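Local coordinates for 4'-phospho-dehydrooxetanocin synthase (Bacillus megaterium, PDB 5UL3), which catalyses the oxidative ring contraction of dAMP to an oxetane aldehyde in oxetanocin A biosynthesis, using cobalamin, a [4Fe-4S] cluster and S-adenosylmethionine, at residues A[416-419]-A[420-424]; A[376-379]-A[380-384]; A[455-458]-A[459-462]. All blocks are in the same frame, centred on the assembly; numbering follows the deposited sequence.

Contact 1 (A[416-419]-A[420-424]); sequences RLKM and WHYCA
Met419 and Trp420 are neighbours in sequence, yet on helix 410-426 their side chains run alongside each other in the same direction and finish in a CH-pi contact. The methionine can be followed outward. Its CB lies against the Trp420 backbone N, the ordinary closeness of adjacent residues. CG stands anti to the Met419 backbone N (chi1 -176°), and bends at the next two torsions fold the chain back over the indole. Met419 SD approaches obliquely, 5.4 Å from the centroid of the Trp420 five-membered ring, a Met-aromatic contact. Met419 CE goes further: it sits over one face, 3.7 Å from the centroid of that Trp420 ring and displaced toward the rim, with Trp420 CD1 as its closest atom at 3.4 Å.

Arg416, one turn earlier, meets the same indole differently. Bends at chi2 and chi3 bring Arg416 CD to 4.0 Å from Trp420 CD1, and the guanidinium plane is inclined 41° to the ring. Arg416 O lies at the indole edge while accepting the Trp420 N-H at 2.9 Å. The polar ends converge on one acceptor beyond the helix turn, since Arg416 NH1 and Trp420 NE1 both donate to Ser402 O; this shared oxygen helps fix the rotation of both groups.

A second pair, Lys418 and Tyr422, lies along another flank. The extended Lys418 chain travels beside Tyr422, Lys418 CE reaching Tyr422 CE1 at 3.5 Å, while Lys418 O lies in plane at the ring edge and takes the Tyr422 N-H at 3.0 Å. His421 turns elsewhere, its ND1 hydrogen-bonding Tyr510 OH. Regular i to i+4 bonding underlies all of this, in the helix of the beta-alpha-beta unit linking strands 393-398 and 432-436 of the partial TIM barrel in this radical SAM domain.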
# COMPACT_ATOMS: atom_id res chain seq x y z
N ARG A 416 -24.22 -3.46 8.42
CA ARG A 416 -23.01 -2.86 7.87
C ARG A 416 -22.72 -1.52 8.52
O ARG A 416 -21.57 -1.22 8.86
CB ARG A 416 -23.17 -2.72 6.35
CG ARG A 416 -21.89 -2.55 5.58
CD ARG A 416 -20.76 -3.40 6.18
NE ARG A 416 -20.87 -4.83 5.90
CZ ARG A 416 -20.30 -5.43 4.87
NH1 ARG A 416 -19.58 -4.74 3.99
NH2 ARG A 416 -20.43 -6.73 4.70
N LEU A 417 -23.76 -0.69 8.74
CA LEU A 417 -23.56 0.58 9.43
C LEU A 417 -23.06 0.36 10.85
O LEU A 417 -22.16 1.07 11.31
CB LEU A 417 -24.87 1.38 9.43
CG LEU A 417 -24.79 2.73 10.13
CD1 LEU A 417 -23.82 3.65 9.40
CD2 LEU A 417 -26.18 3.35 10.21
N LYS A 418 -23.62 -0.63 11.55
CA LYS A 418 -23.10 -0.97 12.88
C LYS A 418 -21.61 -1.32 12.82
O LYS A 418 -20.83 -0.87 13.66
CB LYS A 418 -23.90 -2.12 13.48
CG LYS A 418 -23.30 -2.64 14.79
CD LYS A 418 -24.18 -3.73 15.43
CE LYS A 418 -23.54 -4.21 16.75
NZ LYS A 418 -24.14 -5.49 17.25
N MET A 419 -21.21 -2.12 11.84
CA MET A 419 -19.80 -2.49 11.70
C MET A 419 -18.93 -1.27 11.48
O MET A 419 -17.87 -1.11 12.11
CB MET A 419 -19.63 -3.49 10.54
CG MET A 419 -18.19 -4.02 10.38
SD MET A 419 -17.85 -4.40 8.64
CE MET A 419 -17.79 -2.73 8.00
N TRP A 420 -19.35 -0.38 10.58
CA TRP A 420 -18.57 0.84 10.35
C TRP A 420 -18.50 1.70 11.61
O TRP A 420 -17.47 2.34 11.87
CB TRP A 420 -19.18 1.62 9.18
CG TRP A 420 -18.71 1.11 7.86
CD1 TRP A 420 -19.35 0.19 7.04
CD2 TRP A 420 -17.48 1.45 7.20
NE1 TRP A 420 -18.59 -0.04 5.91
CE2 TRP A 420 -17.44 0.72 5.98
CE3 TRP A 420 -16.41 2.30 7.51
CZ2 TRP A 420 -16.38 0.83 5.09
CZ3 TRP A 420 -15.36 2.40 6.62
CH2 TRP A 420 -15.35 1.67 5.42
N HIS A 421 -19.57 1.71 12.41
CA HIS A 421 -19.52 2.44 13.67
C HIS A 421 -18.47 1.85 14.59
O HIS A 421 -17.69 2.59 15.21
CB HIS A 421 -20.89 2.44 14.35
CG HIS A 421 -20.94 3.23 15.62
ND1 HIS A 421 -21.55 2.77 16.77
CD2 HIS A 421 -20.46 4.47 15.92
CE1 HIS A 421 -21.44 3.67 17.72
NE2 HIS A 421 -20.79 4.72 17.24
N TYR A 422 -18.42 0.52 14.69
CA TYR A 422 -17.38 -0.13 15.48
C TYR A 422 -16.00 0.24 14.96
O TYR A 422 -15.06 0.41 15.75
CB TYR A 422 -17.56 -1.65 15.48
CG TYR A 422 -18.38 -2.14 16.65
CD1 TYR A 422 -19.76 -2.17 16.59
CD2 TYR A 422 -17.78 -2.54 17.84
CE1 TYR A 422 -20.52 -2.60 17.65
CE2 TYR A 422 -18.53 -2.98 18.92
CZ TYR A 422 -19.91 -3.00 18.81
OH TYR A 422 -20.68 -3.43 19.87
N CYS A 423 -15.83 0.32 13.63
CA CYS A 423 -14.55 0.77 13.09
C CYS A 423 -14.21 2.17 13.59
O CYS A 423 -13.08 2.43 14.02
CB CYS A 423 -14.58 0.75 11.57
SG CYS A 423 -14.55 -0.92 10.89
N ALA A 424 -15.18 3.09 13.54
CA ALA A 424 -14.93 4.43 14.04
C ALA A 424 -14.57 4.41 15.52
O ALA A 424 -13.62 5.09 15.96
CB ALA A 424 -16.15 5.32 13.80

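Contact 2 (A[376-379]-A[380-384]); sequences QRII and DICEG
Gln376 and Asp380, one turn apart on helix 374-386, are tied by their side chains: Gln376 NE2 donates to Asp380 OD1 at 2.8 Å. The carboxylate oxygen lies close to the amide plane, but the donor reaches it on the syn side from 35° out of the carboxylate plane, and the two flat groups are turned 57° apart. A bend at chi2 (60°) brings the amide back toward the following turn. The same two residues also share a backbone bond, Asp380 N to Gln376 O at 2.9 Å.

Further round the helix, Arg377 and Ile381 lie side by side. Ile381 CD1 rests over the centre of one guanidinium face, 4.0 Å from Arg377 CZ, an apolar methyl against a flat cation. What positions that cation is outside this turn: Arg377 NH2 hydrogen-bonds Leu333 O, and the extended chain also touches Trp330, Val335 and Thr338. In a third pair, Ile378 CG2 lies 4.2 Å from Cys382 SG, while Cys382 N bonds to Ile378 O at 2.9 Å.

The helix faces two neighbours: Arg377, Asp380 and Ile381 pack on helix 335-351, whereas Ile378, Ile379 and Cys382 meet helix 410-426. It thus lies between the two, as the helix of the beta-alpha-beta unit that joins strand 357-360 to the parallel strand 393-398 in the partial TIM barrel.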
# COMPACT_ATOMS: atom_id res chain seq x y z
N GLN A 376 -19.10 -9.48 11.16
CA GLN A 376 -18.86 -9.86 12.55
C GLN A 376 -17.38 -10.03 12.83
O GLN A 376 -16.92 -9.75 13.94
CB GLN A 376 -19.63 -11.14 12.90
CG GLN A 376 -19.60 -11.46 14.39
CD GLN A 376 -20.21 -10.34 15.23
OE1 GLN A 376 -21.28 -9.83 14.90
NE2 GLN A 376 -19.52 -9.94 16.29
N ARG A 377 -16.61 -10.48 11.84
CA ARG A 377 -15.16 -10.54 12.01
C ARG A 377 -14.58 -9.15 12.28
O ARG A 377 -13.71 -8.99 13.15
CB ARG A 377 -14.52 -11.16 10.77
CG ARG A 377 -13.02 -11.07 10.74
CD ARG A 377 -12.42 -11.85 9.59
NE ARG A 377 -10.99 -11.62 9.46
CZ ARG A 377 -10.45 -10.54 8.91
NH1 ARG A 377 -11.23 -9.56 8.43
NH2 ARG A 377 -9.13 -10.42 8.82
N ILE A 378 -15.03 -8.15 11.54
CA ILE A 378 -14.52 -6.79 11.76
C ILE A 378 -14.92 -6.30 13.15
O ILE A 378 -14.12 -5.71 13.88
CB ILE A 378 -15.01 -5.84 10.65
CG1 ILE A 378 -14.52 -6.30 9.27
CG2 ILE A 378 -14.57 -4.39 10.94
CD1 ILE A 378 -13.00 -6.38 9.11
N ILE A 379 -16.18 -6.54 13.54
CA ILE A 379 -16.65 -6.10 14.85
C ILE A 379 -15.83 -6.76 15.95
O ILE A 379 -15.44 -6.10 16.92
CB ILE A 379 -18.16 -6.37 14.99
CG1 ILE A 379 -18.93 -5.38 14.10
CG2 ILE A 379 -18.57 -6.24 16.46
CD1 ILE A 379 -20.40 -5.72 13.91
N ASP A 380 -15.48 -8.05 15.78
CA ASP A 380 -14.63 -8.73 16.76
C ASP A 380 -13.22 -8.12 16.84
O ASP A 380 -12.65 -7.99 17.93
CB ASP A 380 -14.54 -10.23 16.43
CG ASP A 380 -15.86 -10.96 16.66
OD1 ASP A 380 -16.83 -10.33 17.12
OD2 ASP A 380 -15.94 -12.18 16.36
N ILE A 381 -12.63 -7.78 15.69
CA ILE A 381 -11.34 -7.09 15.72
C ILE A 381 -11.46 -5.76 16.45
O ILE A 381 -10.64 -5.42 17.32
CB ILE A 381 -10.80 -6.91 14.28
CG1 ILE A 381 -10.44 -8.28 13.68
CG2 ILE A 381 -9.56 -5.97 14.28
CD1 ILE A 381 -10.28 -8.26 12.16
N CYS A 382 -12.52 -5.00 16.14
CA CYS A 382 -12.74 -3.72 16.79
C CYS A 382 -12.93 -3.89 18.29
O CYS A 382 -12.41 -3.09 19.08
CB CYS A 382 -13.95 -3.02 16.18
SG CYS A 382 -13.65 -2.43 14.50
N GLU A 383 -13.68 -4.91 18.70
CA GLU A 383 -13.87 -5.17 20.13
C GLU A 383 -12.54 -5.48 20.80
O GLU A 383 -12.29 -5.05 21.93
CB GLU A 383 -14.86 -6.31 20.35
CG GLU A 383 -16.31 -5.90 20.12
CD GLU A 383 -17.32 -6.99 20.48
OE1 GLU A 383 -17.02 -8.19 20.31
OE2 GLU A 383 -18.42 -6.63 20.94
N GLY A 384 -11.66 -6.20 20.10
CA GLY A 384 -10.33 -6.46 20.63
C GLY A 384 -9.51 -5.20 20.78
O GLY A 384 -8.80 -5.03 21.78

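Contact 3 (A[455-458]-A[459-462])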
# COMPACT_ATOMS: atom_id res chain seq x y z
N ASN A 455 -22.87 5.88 -4.44
CA ASN A 455 -21.61 6.44 -3.95
C ASN A 455 -21.87 7.60 -2.98
O ASN A 455 -21.22 7.69 -1.93
CB ASN A 455 -20.75 6.90 -5.12
CG ASN A 455 -20.08 5.75 -5.83
OD1 ASN A 455 -19.65 4.79 -5.21
ND2 ASN A 455 -19.97 5.85 -7.15
N ILE A 456 -22.81 8.49 -3.33
CA ILE A 456 -23.17 9.59 -2.44
C ILE A 456 -23.58 9.05 -1.07
O ILE A 456 -23.11 9.53 -0.03
CB ILE A 456 -24.30 10.43 -3.06
CG1 ILE A 456 -23.81 11.21 -4.29
CG2 ILE A 456 -24.92 11.35 -2.01
CD1 ILE A 456 -22.79 12.32 -3.94
N ILE A 457 -24.45 8.04 -1.06
CA ILE A 457 -24.95 7.54 0.21
C ILE A 457 -23.84 6.88 1.02
O ILE A 457 -23.80 7.01 2.25
CB ILE A 457 -26.14 6.58 -0.02
CG1 ILE A 457 -27.34 7.38 -0.55
CG2 ILE A 457 -26.51 5.86 1.27
CD1 ILE A 457 -28.39 6.52 -1.23
N ALA A 458 -22.93 6.15 0.36
CA ALA A 458 -21.82 5.56 1.10
C ALA A 458 -21.02 6.65 1.81
O ALA A 458 -20.64 6.50 2.97
CB ALA A 458 -20.91 4.76 0.17
N LEU A 459 -20.76 7.76 1.12
CA LEU A 459 -19.97 8.84 1.72
C LEU A 459 -20.73 9.49 2.88
O LEU A 459 -20.13 9.87 3.89
CB LEU A 459 -19.62 9.90 0.67
CG LEU A 459 -18.80 9.44 -0.52
CD1 LEU A 459 -18.52 10.62 -1.48
CD2 LEU A 459 -17.51 8.76 -0.07
N ARG A 460 -22.04 9.61 2.73
CA ARG A 460 -22.89 10.15 3.79
C ARG A 460 -22.80 9.29 5.05
O ARG A 460 -22.64 9.81 6.17
CB ARG A 460 -24.33 10.21 3.25
CG ARG A 460 -25.32 11.04 4.04
CD ARG A 460 -26.70 11.03 3.36
NE ARG A 460 -26.75 11.80 2.12
CZ ARG A 460 -27.66 11.64 1.17
NH1 ARG A 460 -28.62 10.72 1.31
NH2 ARG A 460 -27.62 12.39 0.09
N LEU A 461 -22.92 7.97 4.90
CA LEU A 461 -22.90 7.07 6.05
C LEU A 461 -21.54 7.08 6.75
O LEU A 461 -21.48 7.16 7.99
CB LEU A 461 -23.27 5.65 5.60
CG LEU A 461 -24.71 5.52 5.09
CD1 LEU A 461 -24.93 4.22 4.28
CD2 LEU A 461 -25.70 5.56 6.28
N VAL A 462 -20.45 6.98 6.00
CA VAL A 462 -19.14 6.91 6.63
C VAL A 462 -18.79 8.25 7.28
O VAL A 462 -18.29 8.29 8.41
CB VAL A 462 -18.05 6.49 5.63
CG1 VAL A 462 -16.66 6.55 6.32
CG2 VAL A 462 -18.32 5.05 5.12
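Arg460 reaches back along helix 452-464, an outer helix of the partial TIM barrel, and passes across the branches of two isoleucines in the preceding turn. Both crossings are oblique. Arg460 NH2 comes to 3.6 Å from Ile456 CG2, and NH1 to 4.0 Å from Ile457 CG1, so the charged end is laid against aliphatic carbon from two successive residues. Its chain starts with CG anti to the backbone N (chi1 -165°) and then turns at chi3, which swings the guanidinium toward these branches.

A buried cation in such company needs polar partners, and they come from outside the helix: NH1 hydrogen-bonds Leu517 O, and NH2 hydrogen-bonds Asp497 O. Two backbone carbonyls thereby hold the group's orientation while the isoleucines supply its apolar bed. Ile456 itself continues onto Phe492 of helix 484-493, and Ile457 onto Leu518 of helix 510-519.

Ile457 offers its other branch to a different neighbour. Its side chain and that of Leu461 lie parallel in direction, one beside the other, with CG2 of Ile457 at 3.8 Å from CD1 of Leu461. The leucine then extends the apolar surface to Leu517 of helix 510-519 and Leu417 of helix 410-426.

Beneath the side chains the backbone bonds are regular. Arg460 N donates to Ile456 O at 3.0 Å, and Leu461 N to Ile457 O at the same length. At the end of the segment, Val462 N donates to Ala458 O at 3.1 Å, while Val462 CG2 stands 3.5 Å from that same Ala458 O.

Overall arrangement
Three outer helices of the radical SAM domain, 374-386, 410-426 and 452-464, illustrate how local helical pairing feeds into tertiary packing. Contact 1 is the middle member. It touches contact 2 through Cys423 SG to Ile378 CG2 at 3.5 Å, and contact 3 more lightly, Trp420 CE3 lying 4.1 Å from Val462 CG2. Contacts 2 and 3 do not meet; their nearest atoms are about 12 Å apart. None lines the cofactors directly: the side chain of Asn455 lies about 11 Å from the iron-sulfur cluster and about 7 Å from that of Glu436, which binds S-adenosylmethionine, while that of Arg377 lies about 13 Å from cobalamin and about 9 Å from that of cobalamin-binding Glu308.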